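Local structure of importin subunit beta-1 (Saccharomyces cerevisiae, 5OWU) at residues 648-652 with 653-657; 696-699 with 700-704; 722-725 with 726-729; 753-756 with 757-761. The protein carries proteins into the nucleus as the importin beta subunit, working with importin alpha, which binds the classical nuclear localization signal of the cargo. All coordinates share one frame; numbering follows the deposited sequence.

Contact 1. Residues 648-652 with 653-657; sequences LNQVD and SPVSI
Ser656 sets its CB against two backbone oxygens of the preceding chain, 3.3 Å from Gln650 O and 3.6 Å from Leu648 O, where the chain leaves helix 637-649 and swings back to start helix 655-669. Beside it the Gln650 side chain crosses that of Val655 obliquely, with NE2 3.6 Å from Val655 CG1. Ser653 N faces two acceptors and bonds weakly to each: Gln650 O lies at 3.1 Å, and Asp652 OD1, although 2.7 Å from Ser653 N, is met at a bent 116°. Asp652 makes this reach because its CG sits between its own backbone N and carbonyl carbon (chi1 63°). The Ser656 hydroxyl bonds to Ser653 O at 3.1 Å, coming in almost head-on to the carbonyl, while Ser653 OG accepts a straight but long and weak capping bond from Val655 N, 3.4 Å away. An alanine in place of Ser656 would probably leave Ser653 O with just the weak bond from the Ser656 backbone N within this turn. Further out, Gln650 centres an inverse gamma turn, Arg695 NE bonds to Asp652 O, and Leu698 of helix 698-713 packs on Val651 and Ser656. Several weak bonds to backbone and side-chain acceptors, backed by one well-aimed hydroxyl, thus hold the turn between two helices of HEAT repeat 15.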
ATOM      1  N   LEU A 648       5.666 -19.227 -19.202  1.00 48.26           N
ATOM      2  CA  LEU A 648       5.073 -18.058 -19.841  1.00 48.48           C
ATOM      3  C   LEU A 648       3.565 -18.212 -19.974  1.00 46.28           C
ATOM      4  O   LEU A 648       2.822 -17.235 -19.828  1.00 45.40           O
ATOM      5  CB  LEU A 648       5.706 -17.833 -21.216  1.00 50.80           C
ATOM      6  CG  LEU A 648       7.129 -17.274 -21.246  1.00 40.33           C
ATOM      7  CD1 LEU A 648       7.737 -17.473 -22.621  1.00 37.50           C
ATOM      8  CD2 LEU A 648       7.151 -15.797 -20.870  1.00 37.76           C
ATOM      9  N   ASN A 649       3.093 -19.431 -20.248  1.00 50.45           N
ATOM     10  CA  ASN A 649       1.660 -19.637 -20.423  1.00 59.18           C
ATOM     11  C   ASN A 649       0.902 -19.762 -19.107  1.00 57.38           C
ATOM     12  O   ASN A 649      -0.328 -19.654 -19.110  1.00 60.12           O
ATOM     13  CB  ASN A 649       1.412 -20.875 -21.284  1.00 56.72           C
ATOM     14  CG  ASN A 649       1.700 -20.624 -22.745  1.00 62.38           C
ATOM     15  OD1 ASN A 649       1.466 -19.525 -23.252  1.00 55.26           O
ATOM     16  ND2 ASN A 649       2.221 -21.634 -23.431  1.00 64.01           N
ATOM     17  N   GLN A 650       1.595 -19.987 -17.988  1.00 61.37           N
ATOM     18  CA  GLN A 650       0.951 -19.992 -16.671  1.00 67.54           C
ATOM     19  C   GLN A 650       0.679 -18.547 -16.250  1.00 58.27           C
ATOM     20  O   GLN A 650       1.277 -18.005 -15.318  1.00 67.39           O
ATOM     21  CB  GLN A 650       1.812 -20.704 -15.639  1.00 67.08           C
ATOM     22  CG  GLN A 650       1.821 -22.216 -15.758  1.00 72.64           C
ATOM     23  CD  GLN A 650       2.741 -22.873 -14.741  1.00 75.07           C
ATOM     24  OE1 GLN A 650       3.446 -23.834 -15.055  1.00 71.97           O
ATOM     25  NE2 GLN A 650       2.738 -22.357 -13.515  1.00 74.54           N
ATOM     26  N   VAL A 651      -0.257 -17.922 -16.965  1.00 54.91           N
ATOM     27  CA  VAL A 651      -0.524 -16.502 -16.768  1.00 63.27           C
ATOM     28  C   VAL A 651      -1.113 -16.199 -15.395  1.00 66.10           C
ATOM     29  O   VAL A 651      -1.027 -15.057 -14.932  1.00 69.28           O
ATOM     30  CB  VAL A 651      -1.460 -15.972 -17.869  1.00 63.73           C
ATOM     31  CG1 VAL A 651      -0.759 -15.981 -19.209  1.00 58.76           C
ATOM     32  CG2 VAL A 651      -2.761 -16.780 -17.918  1.00 67.18           C
ATOM     33  N   ASP A 652      -1.740 -17.178 -14.739  1.00 66.90           N
ATOM     34  CA  ASP A 652      -2.253 -16.950 -13.389  1.00 69.68           C
ATOM     35  C   ASP A 652      -1.131 -16.920 -12.358  1.00 71.03           C
ATOM     36  O   ASP A 652      -1.214 -16.182 -11.368  1.00 77.48           O
ATOM     37  CB  ASP A 652      -3.265 -18.033 -13.022  1.00 71.05           C
ATOM     38  CG  ASP A 652      -2.648 -19.418 -12.992  1.00 72.90           C
ATOM     39  OD1 ASP A 652      -1.658 -19.643 -13.717  1.00 78.68           O
ATOM     40  OD2 ASP A 652      -3.153 -20.280 -12.245  1.00 80.78           O
ATOM     41  N   SER A 653      -0.085 -17.705 -12.569  1.00 71.24           N
ATOM     42  CA  SER A 653       1.008 -17.833 -11.624  1.00 70.46           C
ATOM     43  C   SER A 653       2.008 -16.689 -11.794  1.00 75.00           C
ATOM     44  O   SER A 653       2.165 -16.149 -12.893  1.00 72.03           O
ATOM     45  CB  SER A 653       1.711 -19.171 -11.829  1.00 64.93           C
ATOM     46  OG  SER A 653       2.768 -19.356 -10.908  1.00 73.69           O
ATOM     47  N   PRO A 654       2.702 -16.293 -10.722  1.00 68.56           N
ATOM     48  CA  PRO A 654       3.745 -15.264 -10.869  1.00 59.90           C
ATOM     49  C   PRO A 654       4.948 -15.727 -11.674  1.00 51.87           C
ATOM     50  O   PRO A 654       5.782 -14.891 -12.045  1.00 51.68           O
ATOM     51  CB  PRO A 654       4.134 -14.950  -9.419  1.00 58.68           C
ATOM     52  CG  PRO A 654       3.802 -16.187  -8.667  1.00 66.35           C
ATOM     53  CD  PRO A 654       2.575 -16.746  -9.325  1.00 71.34           C
ATOM     54  N   VAL A 655       5.056 -17.024 -11.967  1.00 56.37           N
ATOM     55  CA  VAL A 655       6.189 -17.529 -12.738  1.00 58.41           C
ATOM     56  C   VAL A 655       6.207 -16.928 -14.139  1.00 44.17           C
ATOM     57  O   VAL A 655       7.273 -16.805 -14.756  1.00 41.55           O
ATOM     58  CB  VAL A 655       6.147 -19.071 -12.783  1.00 50.51           C
ATOM     59  CG1 VAL A 655       5.038 -19.560 -13.710  1.00 53.51           C
ATOM     60  CG2 VAL A 655       7.494 -19.639 -13.198  1.00 47.62           C
ATOM     61  N   SER A 656       5.041 -16.546 -14.667  1.00 43.99           N
ATOM     62  CA  SER A 656       4.995 -15.987 -16.016  1.00 55.35           C
ATOM     63  C   SER A 656       5.651 -14.612 -16.058  1.00 45.41           C
ATOM     64  O   SER A 656       6.322 -14.268 -17.040  1.00 42.96           O
ATOM     65  CB  SER A 656       3.549 -15.909 -16.506  1.00 51.23           C
ATOM     66  OG  SER A 656       2.779 -15.034 -15.695  1.00 57.71           O
ATOM     67  N   ILE A 657       5.475 -13.817 -15.001  1.00 36.24           N
ATOM     68  CA  ILE A 657       6.148 -12.523 -14.908  1.00 35.21           C
ATOM     69  C   ILE A 657       7.655 -12.712 -14.978  1.00 32.15           C
ATOM     70  O   ILE A 657       8.363 -12.011 -15.715  1.00 35.94           O
ATOM     71  CB  ILE A 657       5.753 -11.799 -13.608  1.00 46.53           C
ATOM     72  CG1 ILE A 657       4.229 -11.716 -13.452  1.00 50.12           C
ATOM     73  CG2 ILE A 657       6.399 -10.407 -13.559  1.00 41.88           C
ATOM     74  CD1 ILE A 657       3.572 -10.824 -14.429  1.00 54.84           C
TER

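Contact 2. Residues 696-699 with 700-704; sequences RELK and PAVLS
Leu698 O accepts from Val702 N at 3.0 Å, an almost straight bond of 176° and the shorter of the two that cross here. It lies near the start of helix 698-713, within HEAT repeat 16. Val702 CG2 also rests 3.5 Å from Leu698 O, flanking the same carbonyl. The next bond of the helix runs from Leu703 N to Lys699 O, 3.1 Å long. Pro700 has no N-H to give, a lack that is tolerated near the start of a helix, and its ring instead lies against carbonyls: CD is 3.2 Å from Arg696 O, and CG is 3.4 Å from Glu697 O. Arg696 O has proper donors as well, Lys699 N and the hydroxyl of Tyr746, whose ring also makes a cation-pi contact with Arg696. A glycine in place of Pro700 would remove the ring and would probably open a gap against Ala753 of helix 741-764, leaving this turn freer to flex. The carboxylate of Glu697 is turned elsewhere, to a salt bridge with Arg695. On the buried side, Leu698 and Val702 lean on helix 675-689. Leu698 CG, swung opposite its own N about CA-CB (chi1 -170°), approaches Val702 CG2 at a slant, 4.1 Å away.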
ATOM      1  N   ARG A 696      -3.269  -9.484 -13.324  1.00 62.26           N
ATOM      2  CA  ARG A 696      -3.087  -8.095 -13.731  1.00 64.74           C
ATOM      3  C   ARG A 696      -1.610  -7.766 -13.924  1.00 54.78           C
ATOM      4  O   ARG A 696      -1.233  -7.120 -14.911  1.00 56.51           O
ATOM      5  CB  ARG A 696      -3.739  -7.163 -12.705  1.00 62.10           C
ATOM      6  CG  ARG A 696      -3.125  -7.199 -11.312  1.00 68.14           C
ATOM      7  CD  ARG A 696      -3.721  -6.128 -10.400  1.00 76.06           C
ATOM      8  NE  ARG A 696      -5.167  -6.276 -10.210  1.00 79.41           N
ATOM      9  CZ  ARG A 696      -6.102  -5.496 -10.750  1.00 85.70           C
ATOM     10  NH1 ARG A 696      -5.782  -4.475 -11.534  1.00 84.50           N
ATOM     11  NH2 ARG A 696      -7.381  -5.738 -10.497  1.00 91.13           N
ATOM     12  N   GLU A 697      -0.750  -8.249 -13.020  1.00 51.99           N
ATOM     13  CA  GLU A 697       0.669  -7.909 -13.069  1.00 56.56           C
ATOM     14  C   GLU A 697       1.325  -8.326 -14.380  1.00 55.09           C
ATOM     15  O   GLU A 697       2.411  -7.832 -14.697  1.00 44.55           O
ATOM     16  CB  GLU A 697       1.419  -8.558 -11.902  1.00 62.96           C
ATOM     17  CG  GLU A 697       1.041  -8.034 -10.514  1.00 69.54           C
ATOM     18  CD  GLU A 697      -0.237  -8.651  -9.960  1.00 65.56           C
ATOM     19  OE1 GLU A 697      -0.673  -9.701 -10.475  1.00 58.91           O
ATOM     20  OE2 GLU A 697      -0.809  -8.085  -9.006  1.00 71.28           O
ATOM     21  N   LEU A 698       0.698  -9.221 -15.147  1.00 43.76           N
ATOM     22  CA  LEU A 698       1.286  -9.647 -16.412  1.00 46.52           C
ATOM     23  C   LEU A 698       1.249  -8.527 -17.439  1.00 44.78           C
ATOM     24  O   LEU A 698       2.215  -8.335 -18.189  1.00 39.73           O
ATOM     25  CB  LEU A 698       0.563 -10.886 -16.938  1.00 46.26           C
ATOM     26  CG  LEU A 698       1.237 -11.561 -18.139  1.00 53.35           C
ATOM     27  CD1 LEU A 698       2.510 -12.281 -17.716  1.00 52.40           C
ATOM     28  CD2 LEU A 698       0.288 -12.521 -18.835  1.00 57.16           C
ATOM     29  N   LYS A 699       0.159  -7.763 -17.473  1.00 39.48           N
ATOM     30  CA  LYS A 699       0.020  -6.735 -18.504  1.00 40.63           C
ATOM     31  C   LYS A 699       1.193  -5.758 -18.514  1.00 44.27           C
ATOM     32  O   LYS A 699       1.815  -5.586 -19.577  1.00 39.37           O
ATOM     33  CB  LYS A 699      -1.320  -6.013 -18.324  1.00 47.55           C
ATOM     34  CG  LYS A 699      -1.492  -4.762 -19.165  1.00 48.46           C
ATOM     35  CD  LYS A 699      -2.968  -4.485 -19.453  1.00 57.51           C
ATOM     36  CE  LYS A 699      -3.240  -2.998 -19.601  1.00 53.23           C
ATOM     37  NZ  LYS A 699      -4.519  -2.710 -20.321  1.00 59.68           N
ATOM     38  N   PRO A 700       1.552  -5.099 -17.410  1.00 43.82           N
ATOM     39  CA  PRO A 700       2.709  -4.186 -17.473  1.00 40.82           C
ATOM     40  C   PRO A 700       4.000  -4.876 -17.891  1.00 36.21           C
ATOM     41  O   PRO A 700       4.731  -4.354 -18.746  1.00 39.72           O
ATOM     42  CB  PRO A 700       2.786  -3.617 -16.045  1.00 46.16           C
ATOM     43  CG  PRO A 700       1.938  -4.522 -15.200  1.00 45.64           C
ATOM     44  CD  PRO A 700       0.885  -5.062 -16.099  1.00 53.38           C
ATOM     45  N   ALA A 701       4.287  -6.055 -17.334  1.00 34.61           N
ATOM     46  CA  ALA A 701       5.509  -6.770 -17.685  1.00 40.99           C
ATOM     47  C   ALA A 701       5.632  -6.940 -19.196  1.00 33.61           C
ATOM     48  O   ALA A 701       6.641  -6.555 -19.803  1.00 34.56           O
ATOM     49  CB  ALA A 701       5.534  -8.130 -16.986  1.00 41.86           C
ATOM     50  N   VAL A 702       4.590  -7.476 -19.828  1.00 32.69           N
ATOM     51  CA  VAL A 702       4.642  -7.678 -21.273  1.00 31.90           C
ATOM     52  C   VAL A 702       4.859  -6.347 -21.982  1.00 38.43           C
ATOM     53  O   VAL A 702       5.709  -6.236 -22.876  1.00 33.59           O
ATOM     54  CB  VAL A 702       3.372  -8.398 -21.756  1.00 30.29           C
ATOM     55  CG1 VAL A 702       3.355  -8.513 -23.271  1.00 34.29           C
ATOM     56  CG2 VAL A 702       3.314  -9.780 -21.129  1.00 32.67           C
ATOM     57  N   LEU A 703       4.134  -5.303 -21.576  1.00 34.94           N
ATOM     58  CA  LEU A 703       4.346  -4.015 -22.223  1.00 32.70           C
ATOM     59  C   LEU A 703       5.818  -3.633 -22.144  1.00 37.12           C
ATOM     60  O   LEU A 703       6.450  -3.319 -23.164  1.00 31.73           O
ATOM     61  CB  LEU A 703       3.457  -2.943 -21.586  1.00 42.85           C
ATOM     62  CG  LEU A 703       1.946  -3.083 -21.815  1.00 45.49           C
ATOM     63  CD1 LEU A 703       1.195  -2.003 -21.053  1.00 42.82           C
ATOM     64  CD2 LEU A 703       1.578  -3.023 -23.291  1.00 34.29           C
ATOM     65  N   SER A 704       6.407  -3.747 -20.951  1.00 29.45           N
ATOM     66  CA  SER A 704       7.795  -3.338 -20.799  1.00 30.98           C
ATOM     67  C   SER A 704       8.699  -4.153 -21.709  1.00 29.23           C
ATOM     68  O   SER A 704       9.637  -3.611 -22.309  1.00 28.97           O
ATOM     69  CB  SER A 704       8.237  -3.476 -19.343  1.00 29.21           C
ATOM     70  OG  SER A 704       7.488  -2.608 -18.521  1.00 47.26           O
TER

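Contact 3. Residues 722-725 with 726-729; sequences NDIM and ALCV
Asn722 O, Asp723 O, Ile724 O and Met725 O each accept from the backbone N four residues on, at Ala726, Leu727, Cys728 and Val729. The shortest of these bonds is Val729 N to Met725 O, 2.8 Å, and the longest is Leu727 N to Asp723 O at 3.1 Å. All four are close to straight. Carbon and sulfur atoms then shield the same carbonyls: Ala726 CB is 3.2 Å from Asp723 O, Leu727 CB is 3.3 Å from Ile724 O, and Cys728 SG lies 3.6 Å from Ile724 O beside the amide bonded there. This is regular alpha-helix, the middle of helix 718-732 in HEAT repeat 17, a repeat of the solenoid from which importin beta is built. Apolar contacts follow the spacings of three and four residues. Ile724 CD1 meets Leu727 CD1 at 4.2 Å, the two branches slanting across each other, and both side chains pack against Phe706 of helix 698-713. With CG1 of Ile724 lying opposite its carbonyl carbon (chi1 -64°), the CG2 methyl is left facing along the helix to Cys728 SG, 4.3 Å away. Met725, its chain bent at chi2 (-64°), packs instead on Ile761 of helix 741-764 and Ile779 of helix 776-788, while Cys728 leans on Ala757. Among the polar side chains, Asn722 sits at an exposed position, and its ND2 is hydrogen-bonded to the hydroxyl of Tyr775.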
ATOM      1  N   ASN A 722       2.547  -1.576 -35.403  1.00 32.57           N
ATOM      2  CA  ASN A 722       1.154  -1.154 -35.320  1.00 32.99           C
ATOM      3  C   ASN A 722       0.445  -1.881 -34.187  1.00 32.00           C
ATOM      4  O   ASN A 722      -0.109  -1.248 -33.277  1.00 34.79           O
ATOM      5  CB  ASN A 722       0.429  -1.386 -36.649  1.00 32.43           C
ATOM      6  CG  ASN A 722      -0.892  -0.642 -36.714  1.00 41.70           C
ATOM      7  OD1 ASN A 722      -1.955  -1.249 -36.786  1.00 39.71           O
ATOM      8  ND2 ASN A 722      -0.827   0.684 -36.646  1.00 31.69           N
ATOM      9  N   ASP A 723       0.522  -3.216 -34.175  1.00 32.36           N
ATOM     10  CA  ASP A 723      -0.197  -3.952 -33.143  1.00 34.20           C
ATOM     11  C   ASP A 723       0.243  -3.495 -31.760  1.00 32.69           C
ATOM     12  O   ASP A 723      -0.589  -3.173 -30.899  1.00 36.13           O
ATOM     13  CB  ASP A 723       0.016  -5.454 -33.301  1.00 32.88           C
ATOM     14  CG  ASP A 723      -0.712  -6.019 -34.499  1.00 41.33           C
ATOM     15  OD1 ASP A 723      -1.693  -5.394 -34.957  1.00 39.46           O
ATOM     16  OD2 ASP A 723      -0.295  -7.093 -34.973  1.00 54.40           O
ATOM     17  N   ILE A 724       1.558  -3.401 -31.548  1.00 30.36           N
ATOM     18  CA  ILE A 724       2.058  -3.036 -30.224  1.00 23.67           C
ATOM     19  C   ILE A 724       1.583  -1.640 -29.862  1.00 29.03           C
ATOM     20  O   ILE A 724       1.133  -1.393 -28.732  1.00 30.24           O
ATOM     21  CB  ILE A 724       3.595  -3.153 -30.180  1.00 26.25           C
ATOM     22  CG1 ILE A 724       4.050  -4.608 -30.380  1.00 33.13           C
ATOM     23  CG2 ILE A 724       4.171  -2.567 -28.892  1.00 27.68           C
ATOM     24  CD1 ILE A 724       3.177  -5.688 -29.763  1.00 36.40           C
ATOM     25  N   MET A 725       1.625  -0.715 -30.822  1.00 32.78           N
ATOM     26  CA  MET A 725       1.186   0.634 -30.503  1.00 34.38           C
ATOM     27  C   MET A 725      -0.276   0.621 -30.093  1.00 33.17           C
ATOM     28  O   MET A 725      -0.666   1.288 -29.126  1.00 33.74           O
ATOM     29  CB  MET A 725       1.419   1.572 -31.686  1.00 33.61           C
ATOM     30  CG  MET A 725       2.870   2.007 -31.846  1.00 36.71           C
ATOM     31  SD  MET A 725       3.455   3.000 -30.451  1.00 38.76           S
ATOM     32  CE  MET A 725       4.945   3.732 -31.107  1.00 48.77           C
ATOM     33  N   ALA A 726      -1.091  -0.192 -30.770  1.00 39.09           N
ATOM     34  CA  ALA A 726      -2.485  -0.291 -30.371  1.00 39.62           C
ATOM     35  C   ALA A 726      -2.562  -0.641 -28.896  1.00 36.15           C
ATOM     36  O   ALA A 726      -3.183   0.079 -28.100  1.00 42.02           O
ATOM     37  CB  ALA A 726      -3.212  -1.329 -31.226  1.00 34.46           C
ATOM     38  N   LEU A 727      -1.847  -1.697 -28.499  1.00 33.34           N
ATOM     39  CA  LEU A 727      -1.850  -2.110 -27.103  1.00 33.50           C
ATOM     40  C   LEU A 727      -1.459  -0.945 -26.210  1.00 30.99           C
ATOM     41  O   LEU A 727      -2.164  -0.616 -25.245  1.00 31.32           O
ATOM     42  CB  LEU A 727      -0.904  -3.295 -26.907  1.00 32.19           C
ATOM     43  CG  LEU A 727      -1.358  -4.618 -27.525  1.00 39.31           C
ATOM     44  CD1 LEU A 727      -0.264  -5.663 -27.367  1.00 43.81           C
ATOM     45  CD2 LEU A 727      -2.664  -5.109 -26.904  1.00 37.62           C
ATOM     46  N   CYS A 728      -0.367  -0.264 -26.555  1.00 37.44           N
ATOM     47  CA  CYS A 728       0.097   0.812 -25.695  1.00 27.54           C
ATOM     48  C   CYS A 728      -0.987   1.868 -25.557  1.00 35.44           C
ATOM     49  O   CYS A 728      -1.330   2.277 -24.441  1.00 38.29           O
ATOM     50  CB  CYS A 728       1.398   1.407 -26.238  1.00 28.63           C
ATOM     51  SG  CYS A 728       2.829   0.308 -26.034  1.00 30.86           S
ATOM     52  N   VAL A 729      -1.601   2.257 -26.678  1.00 37.52           N
ATOM     53  CA  VAL A 729      -2.671   3.249 -26.607  1.00 42.03           C
ATOM     54  C   VAL A 729      -3.762   2.755 -25.673  1.00 37.35           C
ATOM     55  O   VAL A 729      -4.149   3.442 -24.716  1.00 41.32           O
ATOM     56  CB  VAL A 729      -3.221   3.560 -28.012  1.00 52.85           C
ATOM     57  CG1 VAL A 729      -4.571   4.289 -27.937  1.00 50.53           C
ATOM     58  CG2 VAL A 729      -2.240   4.421 -28.758  1.00 53.24           C
TER

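Contact 4. Residues 753-756 with 757-761; sequences AVLD and AYVGI
Val754 and Tyr758 lie side by side because their first torsions send them the same way: CG1 of Val754 stands opposite its backbone N (chi1 171°), and CG of Tyr758 stands opposite its carbonyl carbon (chi1 -71°). The Val754 CG1 methyl therefore reaches the ring at Tyr758 CE2, 3.4 Å away, and also touches Tyr758 CZ at 3.7 Å. One face of the ring rests over Val754 O, whose distance to Tyr758 CG is 3.6 Å; the same oxygen accepts the Tyr758 backbone N-H at 2.9 Å, so a single carbonyl both anchors the residue and underlies its ring. On a different side of the helix Leu755 crosses Val759 at a slant, with Leu755 CD1 4.1 Å from Val759 CG2, and that Val759 methyl comes within 3.2 Å of Leu755 O. The backbone bonds are those of an alpha-helix, from Ala757 N to Ala753 O, Val759 N to Leu755 O, and Gly760 N to Asp756 O, the last 3.0 Å long and nearly straight at 171°. The stretch belongs to helix 741-764, the second long helix within HEAT repeat 17. Tyr758 ends in a hydroxyl hydrogen-bonded to Gln732 OE1, a polar tether for a buried ring, and Asp756 OD2 is hydrogen-bonded to Ser704 of helix 698-713. Tyr758 packs against Met725 of helix 718-732, whereas Leu755 leans on Ala801 and Leu805 of helix 796-812, and Phe782 of helix 776-788 touches both Val754 and Leu755.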
ATOM      1  N   ALA A 753       5.018   0.948 -17.521  1.00 32.44           N
ATOM      2  CA  ALA A 753       5.358  -0.034 -18.549  1.00 31.18           C
ATOM      3  C   ALA A 753       5.191   0.543 -19.948  1.00 31.51           C
ATOM      4  O   ALA A 753       5.979   0.235 -20.852  1.00 32.81           O
ATOM      5  CB  ALA A 753       4.497  -1.287 -18.398  1.00 31.99           C
ATOM      6  N   VAL A 754       4.163   1.369 -20.156  1.00 28.57           N
ATOM      7  CA  VAL A 754       4.012   2.015 -21.456  1.00 29.29           C
ATOM      8  C   VAL A 754       5.223   2.896 -21.732  1.00 30.25           C
ATOM      9  O   VAL A 754       5.764   2.908 -22.847  1.00 27.65           O
ATOM     10  CB  VAL A 754       2.687   2.801 -21.519  1.00 30.33           C
ATOM     11  CG1 VAL A 754       2.613   3.674 -22.779  1.00 33.66           C
ATOM     12  CG2 VAL A 754       1.504   1.829 -21.491  1.00 31.16           C
ATOM     13  N   LEU A 755       5.695   3.619 -20.711  1.00 35.39           N
ATOM     14  CA  LEU A 755       6.902   4.424 -20.881  1.00 31.01           C
ATOM     15  C   LEU A 755       8.089   3.559 -21.297  1.00 25.78           C
ATOM     16  O   LEU A 755       8.843   3.930 -22.207  1.00 31.28           O
ATOM     17  CB  LEU A 755       7.214   5.186 -19.593  1.00 32.27           C
ATOM     18  CG  LEU A 755       8.465   6.073 -19.602  1.00 29.30           C
ATOM     19  CD1 LEU A 755       8.459   7.052 -20.767  1.00 28.12           C
ATOM     20  CD2 LEU A 755       8.565   6.816 -18.267  1.00 42.58           C
ATOM     21  N   ASP A 756       8.271   2.402 -20.643  1.00 32.76           N
ATOM     22  CA  ASP A 756       9.315   1.467 -21.074  1.00 30.70           C
ATOM     23  C   ASP A 756       9.160   1.127 -22.555  1.00 34.18           C
ATOM     24  O   ASP A 756      10.129   1.157 -23.329  1.00 28.82           O
ATOM     25  CB  ASP A 756       9.258   0.171 -20.253  1.00 25.35           C
ATOM     26  CG  ASP A 756       9.762   0.336 -18.832  1.00 27.16           C
ATOM     27  OD1 ASP A 756      10.490   1.307 -18.558  1.00 30.94           O
ATOM     28  OD2 ASP A 756       9.441  -0.534 -17.997  1.00 33.19           O
ATOM     29  N   ALA A 757       7.940   0.765 -22.954  1.00 25.29           N
ATOM     30  CA  ALA A 757       7.695   0.359 -24.335  1.00 25.93           C
ATOM     31  C   ALA A 757       8.112   1.453 -25.306  1.00 23.66           C
ATOM     32  O   ALA A 757       8.817   1.190 -26.291  1.00 23.73           O
ATOM     33  CB  ALA A 757       6.223   0.001 -24.521  1.00 32.86           C
ATOM     34  N   TYR A 758       7.688   2.696 -25.042  1.00 27.22           N
ATOM     35  CA  TYR A 758       7.981   3.786 -25.967  1.00 25.73           C
ATOM     36  C   TYR A 758       9.471   4.097 -26.002  1.00 25.73           C
ATOM     37  O   TYR A 758      10.013   4.438 -27.062  1.00 26.70           O
ATOM     38  CB  TYR A 758       7.185   5.041 -25.588  1.00 25.92           C
ATOM     39  CG  TYR A 758       5.690   4.965 -25.851  1.00 31.95           C
ATOM     40  CD1 TYR A 758       5.164   4.083 -26.792  1.00 29.48           C
ATOM     41  CD2 TYR A 758       4.803   5.781 -25.157  1.00 26.12           C
ATOM     42  CE1 TYR A 758       3.808   4.016 -27.028  1.00 34.39           C
ATOM     43  CE2 TYR A 758       3.442   5.719 -25.387  1.00 33.94           C
ATOM     44  CZ  TYR A 758       2.950   4.833 -26.323  1.00 33.11           C
ATOM     45  OH  TYR A 758       1.598   4.763 -26.559  1.00 30.96           O
ATOM     46  N   VAL A 759      10.150   4.011 -24.854  1.00 30.45           N
ATOM     47  CA  VAL A 759      11.594   4.239 -24.843  1.00 26.02           C
ATOM     48  C   VAL A 759      12.288   3.219 -25.734  1.00 25.72           C
ATOM     49  O   VAL A 759      13.124   3.564 -26.582  1.00 30.32           O
ATOM     50  CB  VAL A 759      12.131   4.184 -23.402  1.00 26.50           C
ATOM     51  CG1 VAL A 759      13.662   4.116 -23.370  1.00 34.08           C
ATOM     52  CG2 VAL A 759      11.660   5.386 -22.632  1.00 26.87           C
ATOM     53  N   GLY A 760      11.949   1.943 -25.554  1.00 28.91           N
ATOM     54  CA  GLY A 760      12.581   0.908 -26.349  1.00 24.24           C
ATOM     55  C   GLY A 760      12.274   1.046 -27.830  1.00 24.54           C
ATOM     56  O   GLY A 760      13.138   0.813 -28.677  1.00 27.68           O
ATOM     57  N   ILE A 761      11.040   1.433 -28.159  1.00 27.11           N
ATOM     58  CA  ILE A 761      10.638   1.552 -29.559  1.00 23.03           C
ATOM     59  C   ILE A 761      11.364   2.715 -30.219  1.00 27.81           C
ATOM     60  O   ILE A 761      11.892   2.593 -31.329  1.00 32.33           O
ATOM     61  CB  ILE A 761       9.109   1.704 -29.656  1.00 27.42           C
ATOM     62  CG1 ILE A 761       8.450   0.347 -29.421  1.00 27.16           C
ATOM     63  CG2 ILE A 761       8.683   2.268 -31.002  1.00 32.76           C
ATOM     64  CD1 ILE A 761       6.945   0.414 -29.200  1.00 33.09           C
TER

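How the contacts relate
The four contacts come in series along the chain, stepping through HEAT repeats 15, 16 and 17. Contact 1, the turn between helices 637-649 and 655-669, lies about 11 Å centre to centre from contact 2 on helix 698-713, and the two touch through Ile657 CD1, 3.2 Å from Leu698 CA. Contact 2 also meets contact 4, with centres about 12 Å apart. Contacts 3 and 4 sit on the successive helices 718-732 and 741-764 of one repeat, about 11 Å apart between centres. Contacts 1 and 3 do not touch, their centres being about 22 Å apart. Repeat thus packs on repeat, building the continuous superhelical body of the import receptor.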